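Local coordinates for nitroreductase-like family protein (Bacillus cereus, PDB 2I7H) that binds flavin mononucleotide and belongs to the nitroreductase-like family, forming a two-chain assembly whose FMN sites draw on residues of both subunits, at residues I96-N101 and G161-G166; R18-F23 and K170-K175; L33-N38 and W128-G133. One frame throughout, in Å; residues are numbered along the deposited sequence.

Contact 1. Residues I96-N101 and G161-G166; sequences IVVYMN and GILHIG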
# COMPACT_ATOMS: atom_id res chain seq x y z
N ILE A 96 -4.23 11.11 12.10
CA ILE A 96 -3.19 10.13 12.36
C ILE A 96 -1.96 10.38 11.47
O ILE A 96 -2.02 10.21 10.25
CB ILE A 96 -3.69 8.67 12.24
CG1 ILE A 96 -4.83 8.46 13.25
CG2 ILE A 96 -2.56 7.70 12.59
CD1 ILE A 96 -5.41 7.09 13.25
N VAL A 97 -0.88 10.84 12.08
CA VAL A 97 0.38 11.01 11.38
C VAL A 97 1.06 9.62 11.35
O VAL A 97 1.27 9.01 12.39
CB VAL A 97 1.29 12.09 12.03
CG1 VAL A 97 2.52 12.30 11.21
CG2 VAL A 97 0.57 13.43 12.24
N VAL A 98 1.30 9.10 10.16
CA VAL A 98 1.93 7.78 10.01
C VAL A 98 3.37 8.03 9.55
O VAL A 98 3.60 8.69 8.53
CB VAL A 98 1.21 6.89 8.97
CG1 VAL A 98 1.96 5.57 8.80
CG2 VAL A 98 -0.31 6.67 9.35
N TYR A 99 4.32 7.51 10.31
CA TYR A 99 5.70 7.75 10.01
C TYR A 99 6.55 6.49 10.20
O TYR A 99 6.08 5.48 10.75
CB TYR A 99 6.25 8.96 10.82
CG TYR A 99 6.36 8.71 12.27
CD1 TYR A 99 5.26 8.90 13.12
CD2 TYR A 99 7.56 8.25 12.81
CE1 TYR A 99 5.37 8.65 14.47
CE2 TYR A 99 7.67 7.99 14.16
CZ TYR A 99 6.57 8.19 14.99
OH TYR A 99 6.69 7.93 16.33
N MSE A 100 7.79 6.56 9.71
CA MSE A 100 8.75 5.46 9.81
C MSE A 100 10.17 6.01 9.94
O MSE A 100 10.45 7.14 9.53
CB MSE A 100 8.67 4.53 8.57
CG MSE A 100 9.00 5.26 7.26
SE MSE A 100 8.94 4.05 5.76
CE MSE A 100 10.49 4.62 4.86
N ASN A 101 11.06 5.19 10.50
CA ASN A 101 12.48 5.52 10.48
C ASN A 101 12.97 5.31 9.07
O ASN A 101 12.69 4.27 8.47
CB ASN A 101 13.26 4.69 11.49
CG ASN A 101 12.87 5.02 12.90
OD1 ASN A 101 12.96 6.16 13.33
ND2 ASN A 101 12.40 4.01 13.64
N GLY A 161 2.10 9.67 5.60
CA GLY A 161 0.82 10.31 5.38
C GLY A 161 0.22 10.83 6.65
O GLY A 161 0.61 10.42 7.75
N ILE A 162 -0.70 11.78 6.50
CA ILE A 162 -1.56 12.18 7.61
C ILE A 162 -2.96 11.76 7.22
O ILE A 162 -3.49 12.20 6.22
CB ILE A 162 -1.49 13.69 7.94
CG1 ILE A 162 -0.03 14.09 8.18
CG2 ILE A 162 -2.44 14.02 9.16
CD1 ILE A 162 0.20 15.49 8.73
N LEU A 163 -3.54 10.86 8.01
CA LEU A 163 -4.89 10.42 7.75
C LEU A 163 -5.87 11.27 8.54
O LEU A 163 -5.72 11.42 9.74
CB LEU A 163 -5.06 8.95 8.13
CG LEU A 163 -4.31 7.87 7.38
CD1 LEU A 163 -4.12 6.74 8.36
CD2 LEU A 163 -5.13 7.41 6.15
N HIS A 164 -6.84 11.85 7.84
CA HIS A 164 -7.91 12.65 8.45
C HIS A 164 -9.17 11.81 8.45
O HIS A 164 -9.54 11.25 7.44
CB HIS A 164 -8.11 13.95 7.68
CG HIS A 164 -6.96 14.90 7.82
ND1 HIS A 164 -7.07 16.12 8.46
CD2 HIS A 164 -5.67 14.81 7.41
CE1 HIS A 164 -5.91 16.74 8.42
NE2 HIS A 164 -5.04 15.97 7.80
N ILE A 165 -9.80 11.69 9.61
CA ILE A 165 -10.74 10.60 9.85
C ILE A 165 -11.98 11.10 10.56
O ILE A 165 -11.89 11.91 11.47
CB ILE A 165 -10.10 9.50 10.74
CG1 ILE A 165 -8.76 9.06 10.17
CG2 ILE A 165 -11.06 8.31 10.92
CD1 ILE A 165 -7.78 8.55 11.23
N GLY A 166 -13.14 10.58 10.17
CA GLY A 166 -14.37 10.77 10.93
C GLY A 166 -15.57 10.21 10.20
O GLY A 166 -15.45 9.77 9.05
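I96 and V98 pair with L163 and G161 across the two central strands, 94-101 and 157-167, of the four-stranded antiparallel sheet of this nitroreductase-like fold; the strand directions make 155°. I96 N donates to L163 O at 2.8 Å and L163 N to I96 O at 2.8 Å; V98 N reaches G161 O, nearly straight, at 2.8 Å, while the return bond from G161 N to V98 O is weak. V98 CB comes to 3.8 Å from G161 O on the face where G161 puts up no side chain. CG1 of V98 lies anti to the backbone N (chi1 177°), which leaves CG2 beside that N and pointing diagonally past the glycine to L163 CD1, 3.9 Å away in the conformer given. Helix 106-129 covers this face, M120 touching both residues. On the reverse face the non-hydrogen-bonded pair V97 and I162 lie side by side, their side chains pointing the same way, with V97 CG2 4.1 Å from I162 CD1; I151 and N142 pack against this side. Back on the face of V98 and L163, the CG1-CD1 arm of I96 presses on the end of I165, two residues beyond L163: I96 CD1 and I165 CD1 are 3.4 Å apart, closer than ordinary methyl contact.

Contact 2. Residues R18-F23 and K170-K175; sequences RSVRTF and KAPEGK. With FMN (flavin mononucleotide), chain G.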
# COMPACT_ATOMS: atom_id res chain seq x y z
N ARG A 18 -14.10 5.67 -0.52
CA ARG A 18 -13.82 6.99 -1.08
C ARG A 18 -13.01 7.77 -0.07
O ARG A 18 -13.21 7.63 1.14
CB ARG A 18 -15.12 7.77 -1.35
CG ARG A 18 -16.14 7.14 -2.27
CD ARG A 18 -15.78 7.37 -3.72
NE ARG A 18 -15.07 6.18 -4.16
CZ ARG A 18 -15.64 5.15 -4.79
NH1 ARG A 18 -16.92 5.18 -5.16
NH2 ARG A 18 -14.88 4.12 -5.07
N SER A 19 -12.11 8.62 -0.57
CA SER A 19 -11.49 9.66 0.23
C SER A 19 -12.57 10.64 0.68
O SER A 19 -13.31 11.19 -0.14
CB SER A 19 -10.42 10.39 -0.59
OG SER A 19 -9.32 9.51 -0.81
N VAL A 20 -12.66 10.85 1.99
CA VAL A 20 -13.67 11.72 2.57
C VAL A 20 -12.93 12.87 3.24
O VAL A 20 -11.99 12.66 3.99
CB VAL A 20 -14.57 10.92 3.55
CG1 VAL A 20 -15.43 11.84 4.39
CG2 VAL A 20 -15.44 9.95 2.78
N ARG A 21 -13.35 14.10 2.92
CA ARG A 21 -12.61 15.27 3.34
C ARG A 21 -13.46 16.17 4.23
O ARG A 21 -12.97 17.17 4.76
CB ARG A 21 -12.05 16.02 2.13
CG ARG A 21 -11.15 15.15 1.24
CD ARG A 21 -10.69 15.87 0.00
NE ARG A 21 -9.63 15.13 -0.70
CZ ARG A 21 -9.80 14.30 -1.72
NH1 ARG A 21 -11.01 14.05 -2.19
NH2 ARG A 21 -8.77 13.69 -2.28
N THR A 22 -14.74 15.82 4.37
CA THR A 22 -15.62 16.54 5.27
C THR A 22 -16.44 15.59 6.14
O THR A 22 -17.01 14.60 5.67
CB THR A 22 -16.48 17.60 4.54
OG1 THR A 22 -17.02 18.51 5.50
CG2 THR A 22 -17.61 16.95 3.72
N PHE A 23 -16.48 15.91 7.42
CA PHE A 23 -16.99 15.00 8.44
C PHE A 23 -18.14 15.57 9.24
O PHE A 23 -18.17 16.76 9.50
CB PHE A 23 -15.84 14.55 9.35
CG PHE A 23 -14.62 14.09 8.58
CD1 PHE A 23 -13.55 14.94 8.37
CD2 PHE A 23 -14.58 12.81 8.01
CE1 PHE A 23 -12.44 14.51 7.63
CE2 PHE A 23 -13.50 12.39 7.30
CZ PHE A 23 -12.42 13.25 7.11
N LYS A 170 -22.50 11.97 3.32
CA LYS A 170 -22.68 11.37 2.01
C LYS A 170 -21.33 10.98 1.42
O LYS A 170 -20.37 11.74 1.52
CB LYS A 170 -23.43 12.34 1.07
CG LYS A 170 -22.71 13.66 0.76
CD LYS A 170 -22.95 14.71 1.84
CE LYS A 170 -21.97 15.87 1.71
NZ LYS A 170 -22.39 17.02 2.56
N ALA A 171 -21.26 9.79 0.81
CA ALA A 171 -20.03 9.37 0.15
C ALA A 171 -19.82 10.26 -1.10
O ALA A 171 -20.77 10.46 -1.87
CB ALA A 171 -20.09 7.91 -0.23
N PRO A 172 -18.60 10.81 -1.27
CA PRO A 172 -18.25 11.45 -2.53
C PRO A 172 -18.41 10.46 -3.69
O PRO A 172 -18.41 9.23 -3.50
CB PRO A 172 -16.75 11.77 -2.37
CG PRO A 172 -16.46 11.70 -0.97
CD PRO A 172 -17.48 10.81 -0.32
N GLU A 173 -18.55 11.01 -4.89
CA GLU A 173 -18.62 10.19 -6.08
C GLU A 173 -17.28 9.62 -6.50
O GLU A 173 -16.23 10.22 -6.27
CB GLU A 173 -19.23 10.99 -7.21
CG GLU A 173 -20.63 11.39 -6.92
CD GLU A 173 -21.55 10.20 -6.83
OE1 GLU A 173 -22.57 10.27 -6.11
OE2 GLU A 173 -21.26 9.17 -7.46
N GLY A 174 -17.31 8.45 -7.12
CA GLY A 174 -16.11 7.82 -7.65
C GLY A 174 -15.64 8.43 -8.96
O GLY A 174 -16.32 9.28 -9.57
N LYS A 175 -14.44 8.04 -9.37
CA LYS A 175 -13.95 8.38 -10.69
C LYS A 175 -13.56 7.09 -11.41
O LYS A 175 -12.72 6.31 -10.94
CB LYS A 175 -12.78 9.36 -10.59
CG LYS A 175 -12.82 10.48 -11.59
CD LYS A 175 -11.68 10.40 -12.59
CE LYS A 175 -11.33 11.82 -13.10
NZ LYS A 175 -9.89 11.96 -13.57
N1 FMN G . -6.10 13.85 -1.13
C2 FMN G . -6.04 15.17 -0.72
O2 FMN G . -7.07 15.85 -0.72
N3 FMN G . -4.84 15.73 -0.32
C4 FMN G . -3.70 14.93 -0.34
O4 FMN G . -2.60 15.43 -0.24
C4A FMN G . -3.77 13.60 -0.74
N5 FMN G . -2.61 12.84 -0.75
C5A FMN G . -2.66 11.52 -1.17
C6 FMN G . -1.47 10.81 -1.15
C7 FMN G . -1.39 9.49 -1.53
C7M FMN G . -0.13 8.75 -1.20
C8 FMN G . -2.55 8.85 -1.96
C8M FMN G . -2.48 7.38 -2.26
C9 FMN G . -3.78 9.57 -1.98
C9A FMN G . -3.85 10.92 -1.59
N10 FMN G . -5.04 11.71 -1.59
C10 FMN G . -4.98 13.04 -1.15
C1' FMN G . -6.31 11.28 -2.32
C2' FMN G . -6.26 11.70 -3.79
O2' FMN G . -6.24 13.10 -3.88
C3' FMN G . -7.33 11.14 -4.77
O3' FMN G . -8.35 12.06 -5.14
C4' FMN G . -8.08 9.92 -4.30
O4' FMN G . -7.22 8.99 -3.69
C5' FMN G . -8.77 9.29 -5.51
O5' FMN G . -10.13 9.20 -5.14
P FMN G . -10.59 8.14 -3.99
O1P FMN G . -11.90 8.60 -3.39
O2P FMN G . -10.79 6.83 -4.70
O3P FMN G . -9.54 7.94 -2.90
O HOH W 1 -19.42 6.87 -3.85
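P172 packs against R18, S19 and V20 where the loop after strand 157-167 passes beside the loop that follows helix 10-16; in this nitroreductase-like protein the 18-23 loop supplies R18, S19 and R21 to the FMN pocket. No direct hydrogen bond joins 18-23 to 170-175, so van der Waals contact and one water carry the join. The apolar pair is V20 CG2 with P172 CD at 3.8 Å, the side chains crossing at about a right angle. The proline ring also makes van der Waals contact with a backbone carbonyl, P172 CG sitting 3.3 Å from S19 O. R18 bends at chi2 and chi3 (-81° and 96°), which lays its methylene CD 3.2 Å from P172 O and brings one guanidinium face over G174 CA. The water-mediated link runs beside this, the water accepting from R18 NH1 and donating to P172 O. W42 of the second subunit packs on R18. Of the two segments, 18-23 makes the hydrogen bonds to FMN. S19 grips the phosphate twice, by N to O1P at 2.8 Å and OG to O3P at 2.6 Å, while H46 and N45 of the second subunit also bond to FMN. R21, extended from CG to NE, reaches the flavin with its guanidinium edge: its NE donates to FMN O2 at 2.7 Å, and its NH2 donates to FMN N1 at 2.9 Å with an N-H...N angle of 168°.

Contact 3. Residues L33-N38 and W128-G133; sequences LIELLN and WERGLG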
# COMPACT_ATOMS: atom_id res chain seq x y z
N LEU A 33 -10.35 3.36 16.84
CA LEU A 33 -9.21 3.68 15.98
C LEU A 33 -8.05 2.76 16.31
O LEU A 33 -7.31 2.34 15.42
CB LEU A 33 -8.78 5.14 16.13
CG LEU A 33 -9.80 6.19 15.69
CD1 LEU A 33 -9.32 7.54 16.09
CD2 LEU A 33 -10.00 6.14 14.19
N ILE A 34 -7.90 2.44 17.60
CA ILE A 34 -6.82 1.57 18.04
C ILE A 34 -7.12 0.15 17.57
O ILE A 34 -6.21 -0.59 17.18
CB ILE A 34 -6.65 1.63 19.59
CG1 ILE A 34 -6.01 2.96 19.99
CG2 ILE A 34 -5.86 0.42 20.13
CD1 ILE A 34 -6.27 3.30 21.45
N GLU A 35 -8.39 -0.23 17.61
CA GLU A 35 -8.82 -1.55 17.14
C GLU A 35 -8.49 -1.70 15.65
O GLU A 35 -7.84 -2.66 15.26
CB GLU A 35 -10.31 -1.79 17.44
CG GLU A 35 -10.84 -3.06 16.83
CD GLU A 35 -12.26 -3.43 17.27
OE1 GLU A 35 -12.80 -4.41 16.70
OE2 GLU A 35 -12.84 -2.78 18.18
N LEU A 36 -8.92 -0.74 14.85
CA LEU A 36 -8.66 -0.69 13.40
C LEU A 36 -7.17 -0.70 13.02
O LEU A 36 -6.78 -1.43 12.10
CB LEU A 36 -9.38 0.52 12.76
CG LEU A 36 -10.91 0.48 12.92
CD1 LEU A 36 -11.57 1.60 12.25
CD2 LEU A 36 -11.44 -0.82 12.40
N LEU A 37 -6.37 0.10 13.73
CA LEU A 37 -4.93 0.16 13.48
C LEU A 37 -4.28 -1.18 13.78
O LEU A 37 -3.37 -1.58 13.08
CB LEU A 37 -4.25 1.23 14.31
CG LEU A 37 -4.46 2.71 13.98
CD1 LEU A 37 -4.22 3.62 15.25
CD2 LEU A 37 -3.63 3.14 12.79
N ASN A 38 -4.76 -1.87 14.82
CA ASN A 38 -4.24 -3.18 15.17
C ASN A 38 -4.53 -4.23 14.09
O ASN A 38 -3.64 -5.00 13.71
CB ASN A 38 -4.70 -3.64 16.55
CG ASN A 38 -3.70 -3.32 17.63
OD1 ASN A 38 -2.49 -3.42 17.38
ND2 ASN A 38 -4.18 -2.94 18.83
N TRP A 128 -13.46 2.05 6.37
CA TRP A 128 -14.64 2.14 5.49
C TRP A 128 -15.74 1.15 5.91
O TRP A 128 -16.92 1.47 5.85
CB TRP A 128 -14.26 1.90 4.01
CG TRP A 128 -15.40 2.20 3.12
CD1 TRP A 128 -16.29 1.30 2.56
CD2 TRP A 128 -15.85 3.50 2.73
NE1 TRP A 128 -17.25 1.98 1.84
CE2 TRP A 128 -17.00 3.33 1.92
CE3 TRP A 128 -15.38 4.81 2.98
CZ2 TRP A 128 -17.69 4.41 1.34
CZ3 TRP A 128 -16.07 5.90 2.42
CH2 TRP A 128 -17.21 5.68 1.58
N GLU A 129 -15.31 -0.05 6.31
CA GLU A 129 -16.20 -1.14 6.73
C GLU A 129 -17.07 -0.77 7.95
O GLU A 129 -18.23 -1.18 8.03
CB GLU A 129 -15.38 -2.43 6.94
CG GLU A 129 -16.12 -3.56 7.67
CD GLU A 129 -15.31 -4.89 7.70
OE1 GLU A 129 -14.33 -5.03 8.48
OE2 GLU A 129 -15.68 -5.80 6.94
N ARG A 130 -16.52 0.02 8.87
CA ARG A 130 -17.25 0.52 10.05
C ARG A 130 -17.95 1.84 9.83
O ARG A 130 -18.42 2.41 10.79
CB ARG A 130 -16.32 0.74 11.23
CG ARG A 130 -15.32 -0.33 11.48
CD ARG A 130 -16.03 -1.58 11.93
NE ARG A 130 -15.06 -2.52 12.44
CZ ARG A 130 -14.88 -2.77 13.73
NH1 ARG A 130 -15.62 -2.13 14.67
NH2 ARG A 130 -13.95 -3.67 14.07
N GLY A 131 -17.97 2.35 8.60
CA GLY A 131 -18.58 3.66 8.30
C GLY A 131 -17.72 4.90 8.53
O GLY A 131 -18.20 6.03 8.41
N LEU A 132 -16.45 4.70 8.88
CA LEU A 132 -15.50 5.82 8.98
C LEU A 132 -14.89 6.19 7.62
O LEU A 132 -14.40 5.34 6.88
CB LEU A 132 -14.37 5.51 9.95
CG LEU A 132 -14.57 5.71 11.44
CD1 LEU A 132 -13.37 5.08 12.15
CD2 LEU A 132 -14.62 7.17 11.75
N GLY A 133 -14.96 7.47 7.30
CA GLY A 133 -14.30 7.98 6.13
C GLY A 133 -12.94 8.52 6.51
O GLY A 133 -12.69 8.83 7.69
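Helix 30-40 meets the turn from helix 106-129 into strand 132-137 through L36, R130 and L132. The apolar part is a leucine cluster: L132 CD1 lies 3.9 Å from L36 CD1 and 4.1 Å from L33 CD2, the L33 and L132 side chains crossing at about a right angle. I165 of the adjoining strand 157-167 touches both L33 and L132, and F123 packs on L36. The turn itself is a Schellman motif that ends helix 106-129. G131, with its positive phi of 84°, is the C-prime residue; its N-H returns to W128 O at 3.1 Å, and L132 N bonds to A127 O. On either side of G131 in sequence, R130 and L132 both point their CB toward helix 30-40. R130 bends at chi2 and slides past L36 in the opposite direction, putting one guanidinium face over L36 CD2, which is 4.0 Å from R130 NE. Beyond this leucine the extended E35 crosses R130 at about a right angle and closes an exposed salt bridge, R130 NH2 donating at 3.0 Å to E35 OE1. The carboxylate and guanidinium planes are 81° apart: OE1 lies 7° out of the guanidinium plane, while NH2 meets it from above the carboxylate plane.

The chain visits the segments in the order 18-23, 33-38, 96-101, 128-133, 161-166, 170-175, so contact 2 closes a loop enclosing the other two, while contacts 1 and 3 alternate. Contact 1 sits near the centre of the chain, its centre about 13 Å from that of contact 3 and about 18 Å from that of contact 2; the centres of contacts 2 and 3 are about 16 Å apart. Contacts 1 and 3 share the sheet, whose strands 157-167 and 132-137 meet at a probable hydrogen bond from G133 N to G166 O. W128 packs on the backbone of R18, and on A171. The buried strand pair of contact 1 connects, through F23 packed on G166, to the FMN-binding loop, and contacts 2 and 3 both touch the second subunit.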